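Local structure of putative alkaline phosphatase (Pseudomonas fluorescens, 4F19) at residues G6-P11 / A26-V31; S62-S67 / T148-T153; V139-E144 / A183-A188. The protein probably serves as the phosphate-binding protein of an ABC importer and here holds hydrogen arsenate, a tetrahedral analogue of phosphate. All coordinates share one frame; numbering follows the deposited sequence.

Contact 1: G6-P11 / A26-V31; sequences GGATLP and AQYIGV. With 8AR (hydrogen arsenate), chain B.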
ATOM      1  N   GLY A   6       4.843  11.214   5.711  1.00  4.74           N
ATOM      2  CA  GLY A   6       5.417  10.805   4.448  1.00  4.69           C
ATOM      3  C   GLY A   6       5.581   9.303   4.434  1.00  4.30           C
ATOM      4  O   GLY A   6       5.226   8.612   5.393  1.00  5.06           O
ATOM      5  N   GLY A   7       6.128   8.774   3.329  1.00  4.35           N
ATOM      6  CA  GLY A   7       6.321   7.354   3.196  1.00  4.14           C
ATOM      7  C   GLY A   7       5.845   6.867   1.870  1.00  4.10           C
ATOM      8  O   GLY A   7       6.248   7.384   0.801  1.00  4.44           O
ATOM      9  N   ALA A   8       4.994   5.830   1.886  1.00  3.97           N
ATOM     10  CA  ALA A   8       4.456   5.177   0.695  1.00  4.00           C
ATOM     11  C   ALA A   8       4.120   6.183  -0.391  1.00  3.66           C
ATOM     12  O   ALA A   8       3.387   7.150  -0.183  1.00  4.26           O
ATOM     13  CB  ALA A   8       3.191   4.450   1.089  1.00  4.18           C
ATOM     14  N   THR A   9       4.595   5.877  -1.620  1.00  4.01           N
ATOM     15  CA  THR A   9       4.200   6.618  -2.784  1.00  3.91           C
ATOM     16  C   THR A   9       2.851   6.155  -3.399  1.00  3.77           C
ATOM     17  O   THR A   9       2.203   6.953  -4.056  1.00  4.47           O
ATOM     18  CB  THR A   9       5.303   6.630  -3.898  1.00  4.43           C
ATOM     19  OG1 THR A   9       5.463   5.354  -4.496  1.00  4.57           O
ATOM     20  CG2 THR A   9       6.629   7.137  -3.336  1.00  5.17           C
ATOM     21  N   LEU A  10       2.473   4.902  -3.175  1.00  4.00           N
ATOM     22  CA  LEU A  10       1.229   4.416  -3.774  1.00  4.05           C
ATOM     23  C   LEU A  10       0.060   5.363  -3.509  1.00  4.18           C
ATOM     24  O   LEU A  10      -0.692   5.645  -4.470  1.00  4.51           O
ATOM     25  CB  LEU A  10       0.987   2.946  -3.324  1.00  4.46           C
ATOM     26  CG  LEU A  10      -0.387   2.344  -3.655  1.00  4.78           C
ATOM     27  CD1 LEU A  10      -0.263   0.852  -3.847  1.00  5.90           C
ATOM     28  CD2 LEU A  10      -1.411   2.638  -2.553  1.00  5.22           C
ATOM     29  N   PRO A  11      -0.129   5.882  -2.278  1.00  4.36           N
ATOM     30  CA  PRO A  11      -1.246   6.772  -1.959  1.00  4.73           C
ATOM     31  C   PRO A  11      -0.839   8.259  -1.889  1.00  4.58           C
ATOM     32  O   PRO A  11      -1.623   9.070  -1.388  1.00  5.21           O
ATOM     33  CB  PRO A  11      -1.649   6.314  -0.546  1.00  6.29           C
ATOM     34  CG  PRO A  11      -0.324   6.008   0.095  1.00  5.94           C
ATOM     35  CD  PRO A  11       0.508   5.408  -1.036  1.00  4.75           C
ATOM     36  N   ALA A  26       1.695  19.282   7.534  1.00  5.81           N
ATOM     37  CA  ALA A  26       2.581  19.575   6.380  1.00  5.94           C
ATOM     38  C   ALA A  26       2.169  18.707   5.195  1.00  5.51           C
ATOM     39  O   ALA A  26       1.572  17.642   5.351  1.00  6.41           O
ATOM     40  CB  ALA A  26       4.014  19.304   6.739  1.00  7.16           C
ATOM     41  N   GLN A  27       2.523  19.141   3.987  1.00  5.83           N
ATOM     42  CA  GLN A  27       2.181  18.307   2.832  0.70  5.80           C
ATOM     43  C   GLN A  27       2.984  16.996   2.950  1.00  5.32           C
ATOM     44  O   GLN A  27       4.155  16.920   3.322  1.00  6.07           O
ATOM     45  CB  GLN A  27       2.505  19.071   1.539  0.70  6.81           C
ATOM     46  CG  GLN A  27       1.683  20.378   1.341  0.70  8.26           C
ATOM     47  CD  GLN A  27       0.153  20.058   1.371  0.70  8.61           C
ATOM     48  OE1 GLN A  27      -0.340  19.266   0.491  0.70  9.52           O
ATOM     49  NE2 GLN A  27      -0.585  20.615   2.313  0.70  9.91           N
ATOM     50  N   TYR A  28       2.304  15.912   2.540  1.00  5.37           N
ATOM     51  CA  TYR A  28       2.850  14.594   2.581  1.00  5.24           C
ATOM     52  C   TYR A  28       4.035  14.426   1.625  1.00  5.04           C
ATOM     53  O   TYR A  28       3.989  14.930   0.494  1.00  6.59           O
ATOM     54  CB  TYR A  28       1.738  13.608   2.147  1.00  5.27           C
ATOM     55  CG  TYR A  28       2.102  12.146   2.187  1.00  4.78           C
ATOM     56  CD1 TYR A  28       2.004  11.425   3.367  1.00  5.02           C
ATOM     57  CD2 TYR A  28       2.519  11.463   1.072  1.00  5.04           C
ATOM     58  CE1 TYR A  28       2.273  10.077   3.429  1.00  4.83           C
ATOM     59  CE2 TYR A  28       2.812  10.121   1.084  1.00  4.72           C
ATOM     60  CZ  TYR A  28       2.664   9.404   2.278  1.00  4.24           C
ATOM     61  OH  TYR A  28       2.868   8.044   2.336  1.00  4.80           O
ATOM     62  N   ILE A  29       5.050  13.707   2.072  1.00  4.96           N
ATOM     63  CA  ILE A  29       6.279  13.513   1.303  1.00  5.36           C
ATOM     64  C   ILE A  29       6.400  12.007   0.903  1.00  4.99           C
ATOM     65  O   ILE A  29       6.573  11.148   1.770  1.00  5.49           O
ATOM     66  CB  ILE A  29       7.492  13.961   2.101  1.00  5.86           C
ATOM     67  CG1 ILE A  29       7.377  15.468   2.432  1.00  6.83           C
ATOM     68  CG2 ILE A  29       8.779  13.666   1.324  1.00  8.34           C
ATOM     69  CD1 ILE A  29       8.358  15.946   3.466  1.00  7.85           C
ATOM     70  N   GLY A  30       6.320  11.723  -0.385  1.00  5.68           N
ATOM     71  CA  GLY A  30       6.428  10.349  -0.866  1.00  5.56           C
ATOM     72  C   GLY A  30       7.861   9.920  -1.084  1.00  5.44           C
ATOM     73  O   GLY A  30       8.561  10.488  -1.934  1.00  6.92           O
ATOM     74  N   VAL A  31       8.309   8.918  -0.342  1.00  5.03           N
ATOM     75  CA  VAL A  31       9.660   8.396  -0.352  1.00  5.35           C
ATOM     76  C   VAL A  31       9.730   6.851  -0.361  1.00  4.71           C
ATOM     77  O   VAL A  31      10.845   6.312  -0.413  1.00  5.62           O
ATOM     78  CB  VAL A  31      10.510   8.911   0.839  1.00  5.74           C
ATOM     79  CG1 VAL A  31      10.836  10.396   0.617  1.00  7.28           C
ATOM     80  CG2 VAL A  31       9.803   8.680   2.178  1.00  6.32           C
TER
HETATM   81 AS   8AR B1401       5.390   2.364  -1.964  0.77  3.46          AS
HETATM   82  O1  8AR B1401       6.052   1.814  -0.567  1.00  3.86           O
HETATM   83  O2  8AR B1401       3.775   2.791  -1.662  1.00  4.20           O
HETATM   84  O3  8AR B1401       6.142   3.724  -2.493  1.00  4.12           O
HETATM   85  O4  8AR B1401       5.406   1.184  -3.136  1.00  4.33           O
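G6 and G7 run parallel to I29 and G30, CA of G6 lying 4.2 Å from CA of I29, in a beta-alpha-beta unit made of strand 5-7, the short helix 12-15 and strand 29-30 at the border of a mixed sheet. The first kind of interaction is backbone pairing. N of G7 donates to O of I29 at 2.9 Å, and N of V31 reaches O of G7 at 2.8 Å, so N and O of G7 both bond across the contact. Glycine is called for at both positions, for different reasons: at G6 a CB would collide with O of I29, at G7 the backbone angles would press one against O of G6.

The second kind is aromatic. With CG of Y28 anti to its own N (chi1 -177°), the ring lies alongside the glycines and takes CA of G6 over one face in a CH-pi contact, 3.8 Å from the ring centroid and 26° off the normal, displaced toward the CD1-CE1 rim. O of A8 sits at the ring edge, in plane, where it accepts the Y28 hydroxyl, OH to O, at 2.7 Å. A phenylalanine here lacks the hydroxyl and would probably leave O of A8 without this donor and the turn toward the anion less firmly held. Y15 and W59 meet the same ring.

The third kind is packing, CG2 of T9 resting against C of G30. The last is anion binding by the residues that follow the strand. N of T9 donates to O3 of the arsenate at 2.8 Å and OG1 of T9 to the same oxygen at 2.7 Å, while N of L10 reaches O2 at 2.9 Å.

Contact 2: S62-S67 / T148-T153; sequences SDSKLS and TTELFT. With 8AR (hydrogen arsenate), chain B.
S64 and E150 come together with CA atoms 6.0 Å apart, where the loop after strand 59-62 passes the first turns of helix 147-159. The two elements come from opposite lobes of the periplasmic binding protein fold, and the anion lies between them at the N-terminal end of the helix.

E150 makes the main connection. With CG anti to the backbone N (chi1 -174°) and the chain extended beyond it, the carboxylate is carried straight to the loop. OG of S64 donates to OE1 of E150 at 2.8 Å from above the carboxylate plane, 43° out of it, whereas N of K65 approaches OE2 on the syn side at 2.9 Å. Water extends the grip: one molecule donates to O of D63 and to OE2 of E150, another to O of K65 and to OE1. OE1 thus has two donors and OE2 three, counting a salt bridge from R154, which would probably stabilise the charge. The side chain of K65 crosses E150 at about a right angle and sends NZ away to the carbonyls of D266 and V269.

Nearer the ligand, CB of D63 packs on CD1 of L151 at 4.0 Å. CG of D63 almost eclipses its own N (chi1 5°), a strained torsion that turns the carboxylate to the anion; OD2 is hydrogen-bonded with T294 OG1. OD1 of D63 lies 2.5 Å from O2 of the arsenate, so close that one of the two acid groups probably supplies a proton between them. The helix adds two donors to a single oxygen of the anion: T148 N to O4 at 3.0 Å and T148 OG1 to O4 at 2.7 Å.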
ATOM      1  N   SER A  62       2.305   3.722   4.833  1.00  4.07           N
ATOM      2  CA  SER A  62       3.015   2.531   4.463  1.00  3.82           C
ATOM      3  C   SER A  62       2.032   1.510   3.908  1.00  3.74           C
ATOM      4  O   SER A  62       0.995   1.288   4.522  1.00  4.51           O
ATOM      5  CB  SER A  62       3.746   1.915   5.651  1.00  4.61           C
ATOM      6  OG  SER A  62       4.513   0.824   5.215  1.00  4.76           O
ATOM      7  N   ASP A  63       2.420   0.851   2.801  1.00  3.93           N
ATOM      8  CA  ASP A  63       1.697  -0.353   2.369  1.00  4.30           C
ATOM      9  C   ASP A  63       2.473  -1.625   2.676  1.00  4.69           C
ATOM     10  O   ASP A  63       2.108  -2.695   2.210  1.00  7.35           O
ATOM     11  CB  ASP A  63       1.216  -0.263   0.894  1.00  4.53           C
ATOM     12  CG  ASP A  63       1.689   0.982   0.171  1.00  4.22           C
ATOM     13  OD1 ASP A  63       2.849   0.917  -0.290  1.00  5.10           O
ATOM     14  OD2 ASP A  63       0.948   1.973   0.075  1.00  4.78           O
ATOM     15  N   SER A  64       3.549  -1.483   3.453  1.00  4.61           N
ATOM     16  CA  SER A  64       4.262  -2.585   4.058  1.00  4.53           C
ATOM     17  C   SER A  64       3.936  -2.663   5.538  1.00  4.53           C
ATOM     18  O   SER A  64       4.073  -1.653   6.267  1.00  5.10           O
ATOM     19  CB  SER A  64       5.769  -2.393   3.901  1.00  5.54           C
ATOM     20  OG  SER A  64       6.530  -3.279   4.668  1.00  5.85           O
ATOM     21  N   LYS A  65       3.523  -3.813   6.024  1.00  5.08           N
ATOM     22  CA  LYS A  65       3.222  -3.939   7.459  1.00  5.33           C
ATOM     23  C   LYS A  65       4.494  -3.782   8.271  1.00  5.16           C
ATOM     24  O   LYS A  65       5.592  -4.179   7.867  1.00  5.82           O
ATOM     25  CB  LYS A  65       2.581  -5.286   7.755  1.00  8.10           C
ATOM     26  CG  LYS A  65       1.199  -5.405   7.317  0.70  9.01           C
ATOM     27  CD  LYS A  65       0.401  -6.548   7.851  0.70 11.18           C
ATOM     28  CE  LYS A  65       0.296  -6.698   9.198  0.70 10.50           C
ATOM     29  NZ  LYS A  65      -0.899  -7.722   9.641  0.70 10.06           N
ATOM     30  N   LEU A  66       4.332  -3.284   9.491  1.00  5.12           N
ATOM     31  CA  LEU A  66       5.437  -3.310  10.447  1.00  5.43           C
ATOM     32  C   LEU A  66       5.822  -4.771  10.782  1.00  5.67           C
ATOM     33  O   LEU A  66       4.937  -5.568  11.081  1.00  7.09           O
ATOM     34  CB  LEU A  66       5.017  -2.554  11.706  1.00  5.72           C
ATOM     35  CG  LEU A  66       4.946  -1.035  11.512  1.00  5.71           C
ATOM     36  CD1 LEU A  66       4.046  -0.386  12.550  1.00  6.44           C
ATOM     37  CD2 LEU A  66       6.336  -0.426  11.565  1.00  6.43           C
ATOM     38  N   SER A  67       7.085  -5.069  10.744  1.00  6.00           N
ATOM     39  CA  SER A  67       7.575  -6.407  11.030  1.00  6.77           C
ATOM     40  C   SER A  67       7.587  -6.662  12.551  1.00  6.55           C
ATOM     41  O   SER A  67       7.555  -5.734  13.350  1.00  6.13           O
ATOM     42  CB  SER A  67       8.951  -6.637  10.471  1.00  8.01           C
ATOM     43  OG  SER A  67       9.888  -5.846  11.206  1.00  8.50           O
ATOM     44  N   THR A 148       4.153  -1.393  -2.367  1.00  3.95           N
ATOM     45  CA  THR A 148       3.529  -1.953  -3.567  1.00  3.87           C
ATOM     46  C   THR A 148       4.150  -3.318  -3.835  1.00  3.99           C
ATOM     47  O   THR A 148       3.435  -4.286  -4.174  1.00  4.52           O
ATOM     48  CB  THR A 148       3.702  -1.010  -4.771  1.00  4.18           C
ATOM     49  OG1 THR A 148       3.269   0.303  -4.466  1.00  4.40           O
ATOM     50  CG2 THR A 148       2.804  -1.508  -5.906  1.00  4.87           C
ATOM     51  N   THR A 149       5.477  -3.425  -3.718  1.00  4.23           N
ATOM     52  CA  THR A 149       6.123  -4.719  -3.847  1.00  4.16           C
ATOM     53  C   THR A 149       5.547  -5.722  -2.845  1.00  4.16           C
ATOM     54  O   THR A 149       5.300  -6.887  -3.185  1.00  4.64           O
ATOM     55  CB  THR A 149       7.625  -4.640  -3.679  1.00  4.32           C
ATOM     56  OG1 THR A 149       8.155  -3.825  -4.730  1.00  4.89           O
ATOM     57  CG2 THR A 149       8.268  -6.021  -3.682  1.00  5.17           C
ATOM     58  N   GLU A 150       5.360  -5.322  -1.582  1.00  4.27           N
ATOM     59  CA  GLU A 150       4.822  -6.248  -0.601  1.00  4.31           C
ATOM     60  C   GLU A 150       3.404  -6.719  -1.017  1.00  4.06           C
ATOM     61  O   GLU A 150       3.116  -7.909  -0.986  1.00  4.68           O
ATOM     62  CB  GLU A 150       4.832  -5.638   0.788  1.00  4.67           C
ATOM     63  CG  GLU A 150       4.408  -6.633   1.875  1.00  5.42           C
ATOM     64  CD  GLU A 150       4.594  -6.080   3.273  1.00  5.39           C
ATOM     65  OE1 GLU A 150       5.774  -5.818   3.641  1.00  6.36           O
ATOM     66  OE2 GLU A 150       3.589  -5.903   4.016  1.00  5.96           O
ATOM     67  N   LEU A 151       2.533  -5.781  -1.393  1.00  4.04           N
ATOM     68  CA  LEU A 151       1.178  -6.173  -1.792  1.00  4.27           C
ATOM     69  C   LEU A 151       1.208  -7.132  -2.984  1.00  4.32           C
ATOM     70  O   LEU A 151       0.398  -8.073  -3.052  1.00  4.79           O
ATOM     71  CB  LEU A 151       0.356  -4.923  -2.130  1.00  4.35           C
ATOM     72  CG  LEU A 151      -0.009  -4.014  -0.972  1.00  4.84           C
ATOM     73  CD1 LEU A 151      -0.753  -2.813  -1.435  1.00  7.12           C
ATOM     74  CD2 LEU A 151      -0.782  -4.750   0.133  1.00  7.14           C
ATOM     75  N   PHE A 152       2.086  -6.866  -3.944  1.00  4.03           N
ATOM     76  CA  PHE A 152       2.152  -7.655  -5.158  1.00  4.10           C
ATOM     77  C   PHE A 152       2.753  -9.052  -4.896  1.00  4.21           C
ATOM     78  O   PHE A 152       2.246 -10.058  -5.379  1.00  4.69           O
ATOM     79  CB  PHE A 152       2.971  -6.885  -6.204  1.00  4.66           C
ATOM     80  CG  PHE A 152       3.086  -7.551  -7.552  1.00  4.98           C
ATOM     81  CD1 PHE A 152       1.943  -7.973  -8.244  1.00  5.95           C
ATOM     82  CD2 PHE A 152       4.335  -7.753  -8.123  1.00  5.79           C
ATOM     83  CE1 PHE A 152       2.102  -8.523  -9.488  1.00  7.13           C
ATOM     84  CE2 PHE A 152       4.458  -8.310  -9.395  1.00  7.16           C
ATOM     85  CZ  PHE A 152       3.325  -8.702 -10.064  1.00  7.55           C
ATOM     86  N   THR A 153       3.854  -9.088  -4.127  1.00  4.43           N
ATOM     87  CA  THR A 153       4.478 -10.363  -3.831  1.00  4.69           C
ATOM     88  C   THR A 153       3.627 -11.225  -2.913  1.00  4.62           C
ATOM     89  O   THR A 153       3.748 -12.455  -2.973  1.00  5.14           O
ATOM     90  CB  THR A 153       5.924 -10.217  -3.312  1.00  4.87           C
ATOM     91  OG1 THR A 153       5.946  -9.534  -2.062  1.00  5.02           O
ATOM     92  CG2 THR A 153       6.838  -9.586  -4.340  1.00  5.46           C
TER
HETATM   93 AS   8AR B1401       5.390   2.364  -1.964  0.77  3.46          AS
HETATM   94  O1  8AR B1401       6.052   1.814  -0.567  1.00  3.86           O
HETATM   95  O2  8AR B1401       3.775   2.791  -1.662  1.00  4.20           O
HETATM   96  O3  8AR B1401       6.142   3.724  -2.493  1.00  4.12           O
HETATM   97  O4  8AR B1401       5.406   1.184  -3.136  1.00  4.33           O
HETATM   98  O   HOH W   1       1.260  -5.374   2.717  0.70  9.08           O
HETATM   99  O   HOH W   2       6.327  -6.296   6.334  0.90  8.87           O

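Contact 3: V139-E144 / A183-A188; sequences VVYRSE and AGAVAA. With 8AR (hydrogen arsenate), chain B.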
ATOM      1  N   VAL A 139      10.797  -6.427 -17.730  1.00  6.11           N
ATOM      2  CA  VAL A 139      10.132  -6.180 -16.457  1.00  5.89           C
ATOM      3  C   VAL A 139      10.800  -4.992 -15.767  1.00  5.62           C
ATOM      4  O   VAL A 139      12.024  -4.971 -15.622  1.00  6.71           O
ATOM      5  CB  VAL A 139      10.190  -7.439 -15.563  1.00  6.52           C
ATOM      6  CG1 VAL A 139       9.737  -7.138 -14.150  1.00  7.80           C
ATOM      7  CG2 VAL A 139       9.358  -8.538 -16.189  1.00  7.96           C
ATOM      8  N   VAL A 140       9.973  -4.031 -15.328  1.00  5.36           N
ATOM      9  CA  VAL A 140      10.436  -2.921 -14.511  1.00  5.50           C
ATOM     10  C   VAL A 140       9.956  -3.205 -13.067  1.00  5.03           C
ATOM     11  O   VAL A 140       8.817  -3.615 -12.868  1.00  5.75           O
ATOM     12  CB  VAL A 140       9.900  -1.582 -15.005  1.00  5.78           C
ATOM     13  CG1 VAL A 140      10.488  -0.423 -14.198  1.00  6.48           C
ATOM     14  CG2 VAL A 140      10.250  -1.392 -16.502  1.00  8.12           C
ATOM     15  N   TYR A 141      10.830  -2.982 -12.097  1.00  5.14           N
ATOM     16  CA  TYR A 141      10.505  -3.250 -10.702  1.00  4.95           C
ATOM     17  C   TYR A 141      11.077  -2.177  -9.825  1.00  4.60           C
ATOM     18  O   TYR A 141      11.888  -1.378 -10.233  1.00  5.40           O
ATOM     19  CB  TYR A 141      10.973  -4.651 -10.269  1.00  5.59           C
ATOM     20  CG  TYR A 141      12.450  -4.771 -10.182  1.00  5.83           C
ATOM     21  CD1 TYR A 141      13.113  -4.603  -8.983  1.00  6.23           C
ATOM     22  CD2 TYR A 141      13.239  -4.978 -11.316  1.00  6.53           C
ATOM     23  CE1 TYR A 141      14.494  -4.649  -8.861  1.00  7.36           C
ATOM     24  CE2 TYR A 141      14.608  -5.024 -11.230  1.00  7.81           C
ATOM     25  CZ  TYR A 141      15.235  -4.843 -10.002  1.00  8.40           C
ATOM     26  OH  TYR A 141      16.602  -4.858  -9.929  1.00 10.57           O
ATOM     27  N   ARG A 142      10.608  -2.148  -8.555  1.00  4.59           N
ATOM     28  CA  ARG A 142      11.071  -1.165  -7.590  1.00  4.80           C
ATOM     29  C   ARG A 142      12.373  -1.536  -6.977  1.00  4.93           C
ATOM     30  O   ARG A 142      12.553  -2.592  -6.403  1.00  5.79           O
ATOM     31  CB  ARG A 142       9.981  -0.963  -6.506  1.00  4.94           C
ATOM     32  CG  ARG A 142       8.745  -0.283  -7.003  1.00  4.98           C
ATOM     33  CD  ARG A 142       8.922   1.210  -7.197  1.00  5.01           C
ATOM     34  NE  ARG A 142       9.088   1.911  -5.946  1.00  5.15           N
ATOM     35  CZ  ARG A 142       8.068   2.202  -5.118  1.00  4.75           C
ATOM     36  NH1 ARG A 142       6.809   1.980  -5.481  1.00  4.90           N
ATOM     37  NH2 ARG A 142       8.357   2.710  -3.916  1.00  5.28           N
ATOM     38  N   SER A 143      13.325  -0.560  -7.064  0.70  5.65           N
ATOM     39  CA  SER A 143      14.665  -0.703  -6.550  0.70  6.30           C
ATOM     40  C   SER A 143      14.732  -0.776  -5.045  0.70  6.49           C
ATOM     41  O   SER A 143      15.701  -1.347  -4.473  0.70  8.63           O
ATOM     42  CB  SER A 143      15.549   0.517  -7.028  0.70  7.58           C
ATOM     43  OG  SER A 143      15.196   1.610  -6.460  0.70  9.73           O
ATOM     44  N   GLU A 144      13.823  -0.155  -4.377  1.00  6.36           N
ATOM     45  CA  GLU A 144      13.872   0.103  -2.935  1.00  6.19           C
ATOM     46  C   GLU A 144      12.805  -0.677  -2.193  1.00  5.32           C
ATOM     47  O   GLU A 144      12.047  -1.463  -2.738  1.00  7.21           O
ATOM     48  CB  GLU A 144      13.839   1.609  -2.660  1.00  6.97           C
ATOM     49  CG  GLU A 144      12.496   2.321  -2.674  1.00  6.88           C
ATOM     50  CD  GLU A 144      11.763   2.530  -3.982  1.00  6.14           C
ATOM     51  OE1 GLU A 144      11.850   1.712  -4.922  1.00  7.16           O
ATOM     52  OE2 GLU A 144      11.038   3.570  -4.070  1.00  6.38           O
ATOM     53  N   ALA A 183      16.152 -11.882 -16.817  1.00  9.23           N
ATOM     54  CA  ALA A 183      17.220 -11.203 -17.497  1.00  9.12           C
ATOM     55  C   ALA A 183      16.708  -9.885 -18.083  1.00  8.81           C
ATOM     56  O   ALA A 183      15.574  -9.810 -18.579  1.00  9.48           O
ATOM     57  CB  ALA A 183      17.734 -12.079 -18.635  1.00 11.48           C
ATOM     58  N   GLY A 184      17.544  -8.830 -17.982  1.00  9.21           N
ATOM     59  CA  GLY A 184      17.216  -7.557 -18.549  1.00  9.74           C
ATOM     60  C   GLY A 184      16.234  -6.708 -17.754  1.00  8.14           C
ATOM     61  O   GLY A 184      15.865  -5.634 -18.189  1.00  8.89           O
ATOM     62  N   ALA A 185      15.807  -7.187 -16.554  1.00  7.39           N
ATOM     63  CA  ALA A 185      14.883  -6.372 -15.766  1.00  6.94           C
ATOM     64  C   ALA A 185      15.495  -5.027 -15.398  1.00  6.68           C
ATOM     65  O   ALA A 185      16.729  -4.935 -15.204  1.00  8.73           O
ATOM     66  CB  ALA A 185      14.457  -7.154 -14.504  1.00  7.70           C
ATOM     67  N   VAL A 186      14.673  -4.020 -15.299  1.00  6.74           N
ATOM     68  CA  VAL A 186      15.104  -2.659 -15.034  1.00  7.28           C
ATOM     69  C   VAL A 186      14.538  -2.217 -13.671  1.00  6.20           C
ATOM     70  O   VAL A 186      13.324  -2.311 -13.426  1.00  7.39           O
ATOM     71  CB  VAL A 186      14.492  -1.712 -16.153  1.00  8.96           C
ATOM     72  CG1 VAL A 186      14.736  -0.232 -15.841  1.00 10.18           C
ATOM     73  CG2 VAL A 186      15.097  -2.070 -17.480  1.00 11.13           C
ATOM     74  N   ALA A 187      15.403  -1.707 -12.822  1.00  6.52           N
ATOM     75  CA  ALA A 187      15.030  -1.174 -11.524  1.00  6.49           C
ATOM     76  C   ALA A 187      14.746   0.309 -11.631  1.00  6.07           C
ATOM     77  O   ALA A 187      15.472   1.043 -12.342  1.00  7.95           O
ATOM     78  CB  ALA A 187      16.118  -1.392 -10.519  1.00  7.85           C
ATOM     79  N   ALA A 188      13.783   0.815 -10.883  1.00  5.60           N
ATOM     80  CA  ALA A 188      13.531   2.241 -10.775  1.00  5.51           C
ATOM     81  C   ALA A 188      12.977   2.533  -9.381  1.00  5.71           C
ATOM     82  O   ALA A 188      12.556   1.619  -8.661  1.00  6.29           O
ATOM     83  CB  ALA A 188      12.605   2.748 -11.880  1.00  7.27           C
TER
HETATM   84 AS   8AR B1401       5.390   2.364  -1.964  0.77  3.46          AS
HETATM   85  O1  8AR B1401       6.052   1.814  -0.567  1.00  3.86           O
HETATM   86  O2  8AR B1401       3.775   2.791  -1.662  1.00  4.20           O
HETATM   87  O3  8AR B1401       6.142   3.724  -2.493  1.00  4.12           O
HETATM   88  O4  8AR B1401       5.406   1.184  -3.136  1.00  4.33           O
HETATM   89  O   HOH W   3      12.946  -8.383 -17.842  1.00  7.60           O
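The Y141 ring lies over A187, whose CA stands 3.9 Å above the plane of one ring face, offset toward the rim; CB of A187 comes within 3.6 Å of CZ of Y141, and CB of A185 approaches CE2 obliquely. The R142 guanidinium meets E144 at its edge, in plane. E144 is gripped side-on, NE to OE1 at 3.0 Å and NH2 to OE2 at 2.8 Å, a salt bridge that would fix the rotation of the group. O3 of the arsenate also lies at the edge, near the plane, and takes NH2 of R142 at 2.8 Å; O4 lies well off the plane, and its bond from NH1 is weak. Bends at chi2 and chi3 fold the arginine chain toward these partners.

Strands 138-142 and 186-188, which carry Y141, R142 and A187, pair in parallel as the two strands of a beta-alpha-beta crossover through helix 147-159, their axes inclined by 34°. V140 and V186 share one face of the sheet, Y141 and A187 the other. The backbone bonds alternate between strands: V186 N to V139 O, Y141 N to V186 O, A188 N to Y141 O. S143 N to A188 O at 2.8 Å completes the R142-A188 bridge.

Each of the three contacts has one or more residues on the same anion. The centres of contact 1 and contact 2 are about 15 Å apart, those of contact 2 and contact 3 about 17 Å, and those of contact 1 and contact 3 about 21 Å. Contact 1 lies in the five-stranded mixed sheet, contact 3 in the four-stranded one, and contact 2 spans the two lobes. Along the chain contact 1 closes first; contacts 2 and 3 then alternate, because strand 138-142 leads into helix 147-159 and this into strand 186-188. Direct packing joins them near the ligand, as between L10 and D63 or T149 and R142. Both lobes thus supply hydrogen-bonding groups to the same oxyanion, consistent with cleft closure in phosphate-binding proteins.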